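Local atomic coordinates of urocanate hydratase (Paenibacillus sp. Soil724D2, PDB entry 7NED), a protein that catalyses hydration of urocanate-type substrates with NAD+ as cofactor, and as thiourocanate hydratase takes part in bacterial ergothioneine catabolism. Residues Q133-E141 and V379-A387. Residues are numbered along the deposited sequence; the frame is centred on the assembly and turned at random.
Sequences QGVIQGTYE and VIANWIRLA. With URO ((2E)-3-(1H-imidazol-4-yl)acrylic acid), chain B.
W383 and Q137 both leave their helices with CG trans to the main-chain N (chi1 171° and -175°), which points the two groups across the gap, and the extended Q137 chain then lies over one indole face. Its CB sits over the six-membered ring, 3.8 Å from the W383 ring centroid in a CH-pi contact, while its amide lies stacked over the pyrrole part, planes 14° apart, with Q137 CD 3.4 Å from W383 CG. A387 CB lies near the rim of the opposite face, and I136 CG2 touches the ring edge at W383 CH2 (3.7 Å). A helix of the Rossmann-like domain thus packs on one of the urocanase C-terminal domain, segments 133-141 and 379-387 running roughly against each other with axes 11.8 Å apart at closest approach. Strand 398-400 and the residues after it fix the polar ends: W383 NE1 donates a hydrogen bond to I400 O, and Q137 OE1 accepts one from W402 N. Beside the indole, Y140 CD1 lies 3.8 Å from W383 CE3, and the phenol donates from OH to a lone pair of N382 OD1 (2.9 Å). With the W383 indole cut back to an alanine, Q137 and A387 are likely to face a gap and I400 O to lose its N-H donor. Near the N-terminal end of 133-141, G134 borders the bound urocanate, its C 3.7 Å from URO OAA.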
ATOM      1  N   GLN A 133      10.089 -22.979 -13.060  1.00 15.17           N
ATOM      2  CA  GLN A 133      10.488 -22.230 -14.240  1.00 18.85           C
ATOM      3  C   GLN A 133      10.364 -20.726 -14.013  1.00 19.68           C
ATOM      4  O   GLN A 133      11.091 -19.928 -14.621  1.00 18.35           O
ATOM      5  CB  GLN A 133       9.635 -22.651 -15.436  1.00 17.99           C
ATOM      6  CG  GLN A 133      10.137 -21.967 -16.693  1.00 13.78           C
ATOM      7  CD  GLN A 133       9.340 -22.261 -17.921  1.00 12.93           C
ATOM      8  OE1 GLN A 133       9.765 -21.896 -19.012  1.00 15.22           O
ATOM      9  NE2 GLN A 133       8.179 -22.914 -17.769  1.00 14.50           N
ATOM     10  N   GLY A 134       9.463 -20.308 -13.125  1.00 16.60           N
ATOM     11  CA  GLY A 134       9.241 -18.876 -12.981  1.00 17.64           C
ATOM     12  C   GLY A 134      10.510 -18.116 -12.668  1.00 18.58           C
ATOM     13  O   GLY A 134      10.683 -16.974 -13.119  1.00 17.82           O
ATOM     14  N   VAL A 135      11.434 -18.741 -11.927  1.00 17.53           N
ATOM     15  CA  VAL A 135      12.645 -18.064 -11.499  1.00 17.69           C
ATOM     16  C   VAL A 135      13.870 -18.512 -12.292  1.00 19.90           C
ATOM     17  O   VAL A 135      14.961 -17.960 -12.098  1.00 20.33           O
ATOM     18  CB  VAL A 135      12.876 -18.267  -9.980  1.00 19.12           C
ATOM     19  CG1 VAL A 135      13.377 -19.691  -9.682  1.00 21.25           C
ATOM     20  CG2 VAL A 135      13.829 -17.225  -9.404  1.00 28.07           C
ATOM     21  N   ILE A 136      13.739 -19.489 -13.184  1.00 16.57           N
ATOM     22  CA  ILE A 136      14.972 -20.083 -13.707  1.00 17.76           C
ATOM     23  C   ILE A 136      15.717 -19.111 -14.631  1.00 19.58           C
ATOM     24  O   ILE A 136      16.948 -19.052 -14.599  1.00 15.57           O
ATOM     25  CB  ILE A 136      14.711 -21.446 -14.376  1.00 19.08           C
ATOM     26  CG1 ILE A 136      16.046 -22.105 -14.722  1.00 17.49           C
ATOM     27  CG2 ILE A 136      13.869 -21.320 -15.616  1.00 17.93           C
ATOM     28  CD1 ILE A 136      15.854 -23.433 -15.393  1.00 19.26           C
ATOM     29  N   GLN A 137      15.013 -18.291 -15.421  1.00 16.51           N
ATOM     30  CA  GLN A 137      15.767 -17.397 -16.306  1.00 18.18           C
ATOM     31  C   GLN A 137      16.473 -16.306 -15.520  1.00 15.63           C
ATOM     32  O   GLN A 137      17.579 -15.898 -15.885  1.00 16.32           O
ATOM     33  CB  GLN A 137      14.889 -16.725 -17.370  1.00 16.57           C
ATOM     34  CG  GLN A 137      15.815 -15.916 -18.311  1.00 16.36           C
ATOM     35  CD  GLN A 137      15.131 -15.298 -19.542  1.00 19.17           C
ATOM     36  OE1 GLN A 137      13.928 -15.399 -19.730  1.00 18.51           O
ATOM     37  NE2 GLN A 137      15.926 -14.630 -20.375  1.00 16.06           N
ATOM     38  N   GLY A 138      15.835 -15.792 -14.471  1.00 14.88           N
ATOM     39  CA  GLY A 138      16.499 -14.821 -13.602  1.00 15.66           C
ATOM     40  C   GLY A 138      17.806 -15.363 -13.053  1.00 16.98           C
ATOM     41  O   GLY A 138      18.842 -14.714 -13.113  1.00 16.87           O
ATOM     42  N   THR A 139      17.772 -16.576 -12.533  1.00 14.20           N
ATOM     43  CA  THR A 139      18.984 -17.158 -11.964  1.00 14.91           C
ATOM     44  C   THR A 139      20.039 -17.384 -13.041  1.00 15.97           C
ATOM     45  O   THR A 139      21.235 -17.129 -12.838  1.00 17.01           O
ATOM     46  CB  THR A 139      18.615 -18.476 -11.276  1.00 17.03           C
ATOM     47  OG1 THR A 139      17.544 -18.210 -10.340  1.00 16.17           O
ATOM     48  CG2 THR A 139      19.814 -19.070 -10.534  1.00 13.96           C
ATOM     49  N   TYR A 140      19.613 -17.876 -14.192  1.00 14.40           N
ATOM     50  CA  TYR A 140      20.538 -18.046 -15.298  1.00 16.59           C
ATOM     51  C   TYR A 140      21.156 -16.698 -15.704  1.00 18.93           C
ATOM     52  O   TYR A 140      22.376 -16.603 -15.933  1.00 16.80           O
ATOM     53  CB  TYR A 140      19.785 -18.745 -16.429  1.00 14.44           C
ATOM     54  CG  TYR A 140      20.490 -18.780 -17.760  1.00 15.21           C
ATOM     55  CD1 TYR A 140      20.209 -17.849 -18.735  1.00 16.83           C
ATOM     56  CD2 TYR A 140      21.455 -19.759 -18.030  1.00 18.84           C
ATOM     57  CE1 TYR A 140      20.866 -17.882 -19.967  1.00 17.86           C
ATOM     58  CE2 TYR A 140      22.111 -19.795 -19.242  1.00 19.61           C
ATOM     59  CZ  TYR A 140      21.807 -18.867 -20.208  1.00 22.37           C
ATOM     60  OH  TYR A 140      22.450 -18.892 -21.418  1.00 20.73           O
ATOM     61  N   GLU A 141      20.346 -15.635 -15.745  1.00 16.91           N
ATOM     62  CA  GLU A 141      20.882 -14.306 -16.059  1.00 18.93           C
ATOM     63  C   GLU A 141      21.826 -13.807 -14.966  1.00 19.05           C
ATOM     64  O   GLU A 141      22.784 -13.082 -15.254  1.00 18.63           O
ATOM     65  CB  GLU A 141      19.744 -13.287 -16.254  1.00 20.03           C
ATOM     66  CG  GLU A 141      18.878 -13.437 -17.539  1.00 24.70           C
ATOM     67  CD  GLU A 141      19.687 -13.578 -18.844  1.00 33.62           C
ATOM     68  OE1 GLU A 141      19.279 -14.408 -19.726  1.00 32.13           O
ATOM     69  OE2 GLU A 141      20.724 -12.876 -18.969  1.00 36.26           O
ATOM     70  N   VAL A 379      19.500 -12.531 -26.888  1.00 27.13           N
ATOM     71  CA  VAL A 379      19.346 -13.001 -25.517  1.00 25.68           C
ATOM     72  C   VAL A 379      18.076 -13.827 -25.376  1.00 24.05           C
ATOM     73  O   VAL A 379      18.120 -14.985 -24.941  1.00 19.44           O
ATOM     74  CB  VAL A 379      19.368 -11.820 -24.537  1.00 28.81           C
ATOM     75  CG1 VAL A 379      19.220 -12.317 -23.109  1.00 30.60           C
ATOM     76  CG2 VAL A 379      20.678 -11.084 -24.696  1.00 29.53           C
ATOM     77  N   ILE A 380      16.923 -13.242 -25.718  1.00 24.31           N
ATOM     78  CA  ILE A 380      15.687 -14.007 -25.616  1.00 21.15           C
ATOM     79  C   ILE A 380      15.717 -15.206 -26.547  1.00 21.03           C
ATOM     80  O   ILE A 380      15.171 -16.268 -26.215  1.00 21.84           O
ATOM     81  CB  ILE A 380      14.434 -13.138 -25.855  1.00 22.28           C
ATOM     82  CG1 ILE A 380      13.190 -13.929 -25.401  1.00 21.89           C
ATOM     83  CG2 ILE A 380      14.225 -12.751 -27.332  1.00 20.57           C
ATOM     84  CD1 ILE A 380      13.133 -14.234 -23.891  1.00 18.41           C
ATOM     85  N   ALA A 381      16.342 -15.066 -27.724  1.00 21.46           N
ATOM     86  CA  ALA A 381      16.409 -16.196 -28.662  1.00 21.87           C
ATOM     87  C   ALA A 381      17.184 -17.362 -28.066  1.00 21.27           C
ATOM     88  O   ALA A 381      16.742 -18.514 -28.126  1.00 23.52           O
ATOM     89  CB  ALA A 381      17.044 -15.753 -29.982  1.00 24.07           C
ATOM     90  N   ASN A 382      18.344 -17.075 -27.483  1.00 21.27           N
ATOM     91  CA  ASN A 382      19.089 -18.088 -26.739  1.00 22.91           C
ATOM     92  C   ASN A 382      18.237 -18.697 -25.633  1.00 22.65           C
ATOM     93  O   ASN A 382      18.179 -19.921 -25.488  1.00 20.42           O
ATOM     94  CB  ASN A 382      20.363 -17.468 -26.150  1.00 20.63           C
ATOM     95  CG  ASN A 382      21.097 -18.410 -25.178  1.00 27.95           C
ATOM     96  OD1 ASN A 382      21.181 -18.136 -23.949  1.00 28.63           O
ATOM     97  ND2 ASN A 382      21.606 -19.527 -25.703  1.00 21.99           N
ATOM     98  N   TRP A 383      17.571 -17.852 -24.826  1.00 19.37           N
ATOM     99  CA  TRP A 383      16.836 -18.378 -23.680  1.00 18.81           C
ATOM    100  C   TRP A 383      15.715 -19.318 -24.128  1.00 18.92           C
ATOM    101  O   TRP A 383      15.535 -20.408 -23.575  1.00 20.93           O
ATOM    102  CB  TRP A 383      16.263 -17.221 -22.820  1.00 17.52           C
ATOM    103  CG  TRP A 383      15.379 -17.845 -21.845  1.00 17.17           C
ATOM    104  CD1 TRP A 383      14.007 -17.796 -21.818  1.00 17.73           C
ATOM    105  CD2 TRP A 383      15.771 -18.715 -20.794  1.00 17.72           C
ATOM    106  NE1 TRP A 383      13.524 -18.577 -20.786  1.00 18.56           N
ATOM    107  CE2 TRP A 383      14.594 -19.156 -20.148  1.00 18.14           C
ATOM    108  CE3 TRP A 383      17.014 -19.179 -20.334  1.00 18.50           C
ATOM    109  CZ2 TRP A 383      14.621 -20.018 -19.066  1.00 16.94           C
ATOM    110  CZ3 TRP A 383      17.037 -20.029 -19.250  1.00 21.81           C
ATOM    111  CH2 TRP A 383      15.851 -20.455 -18.635  1.00 18.08           C
ATOM    112  N   ILE A 384      14.940 -18.912 -25.132  1.00 16.64           N
ATOM    113  CA  ILE A 384      13.796 -19.720 -25.562  1.00 18.15           C
ATOM    114  C   ILE A 384      14.272 -21.064 -26.109  1.00 21.75           C
ATOM    115  O   ILE A 384      13.700 -22.124 -25.797  1.00 19.17           O
ATOM    116  CB  ILE A 384      12.950 -18.925 -26.579  1.00 17.79           C
ATOM    117  CG1 ILE A 384      12.245 -17.751 -25.841  1.00 17.55           C
ATOM    118  CG2 ILE A 384      11.935 -19.805 -27.308  1.00 18.13           C
ATOM    119  CD1 ILE A 384      11.267 -18.210 -24.678  1.00 15.72           C
ATOM    120  N   ARG A 385      15.350 -21.060 -26.890  1.00 21.94           N
ATOM    121  CA  ARG A 385      15.889 -22.338 -27.367  1.00 20.33           C
ATOM    122  C   ARG A 385      16.230 -23.245 -26.197  1.00 19.84           C
ATOM    123  O   ARG A 385      15.854 -24.426 -26.171  1.00 20.62           O
ATOM    124  CB  ARG A 385      17.124 -22.111 -28.242  1.00 21.57           C
ATOM    125  CG  ARG A 385      16.753 -21.510 -29.582  1.00 23.71           C
ATOM    126  CD  ARG A 385      17.914 -21.508 -30.599  1.00 26.05           C
ATOM    127  NE  ARG A 385      17.331 -21.000 -31.836  1.00 38.12           N
ATOM    128  CZ  ARG A 385      17.434 -19.734 -32.227  1.00 40.20           C
ATOM    129  NH1 ARG A 385      18.154 -18.891 -31.499  1.00 37.18           N
ATOM    130  NH2 ARG A 385      16.855 -19.323 -33.353  1.00 35.63           N
ATOM    131  N   LEU A 386      16.906 -22.690 -25.199  1.00 20.41           N
ATOM    132  CA  LEU A 386      17.311 -23.479 -24.050  1.00 20.55           C
ATOM    133  C   LEU A 386      16.100 -23.980 -23.279  1.00 20.39           C
ATOM    134  O   LEU A 386      16.045 -25.156 -22.880  1.00 18.24           O
ATOM    135  CB  LEU A 386      18.228 -22.653 -23.150  1.00 20.69           C
ATOM    136  CG  LEU A 386      19.649 -22.353 -23.646  1.00 21.90           C
ATOM    137  CD1 LEU A 386      20.313 -21.459 -22.614  1.00 21.54           C
ATOM    138  CD2 LEU A 386      20.470 -23.606 -23.919  1.00 20.46           C
ATOM    139  N   ALA A 387      15.128 -23.090 -23.029  1.00 20.09           N
ATOM    140  CA  ALA A 387      13.983 -23.470 -22.212  1.00 20.07           C
ATOM    141  C   ALA A 387      13.137 -24.521 -22.914  1.00 18.85           C
ATOM    142  O   ALA A 387      12.699 -25.496 -22.295  1.00 18.79           O
ATOM    143  CB  ALA A 387      13.140 -22.232 -21.865  1.00 19.92           C
TER
HETATM  144  OAA URO B 701       8.563 -16.644  -9.850  0.69 21.59           O
HETATM  145  CAI URO B 701       7.710 -16.737  -8.871  0.69 14.42           C
HETATM  146  OAB URO B 701       6.646 -17.199  -8.992  0.69 14.11           O
HETATM  147  CAC URO B 701       8.070 -16.206  -7.546  0.69 25.17           C
HETATM  148  CAD URO B 701       9.240 -15.654  -7.362  0.69 26.90           C
HETATM  149  CAJ URO B 701       9.415 -15.206  -6.031  0.69 25.48           C
HETATM  150  CAF URO B 701      10.576 -14.861  -5.407  0.69 28.08           C
HETATM  151  NAH URO B 701      10.368 -14.657  -4.069  0.69 29.29           N
HETATM  152  CAE URO B 701       9.085 -14.871  -3.892  0.69 24.87           C
HETATM  153  NAG URO B 701       8.464 -15.208  -5.045  0.69 26.80           N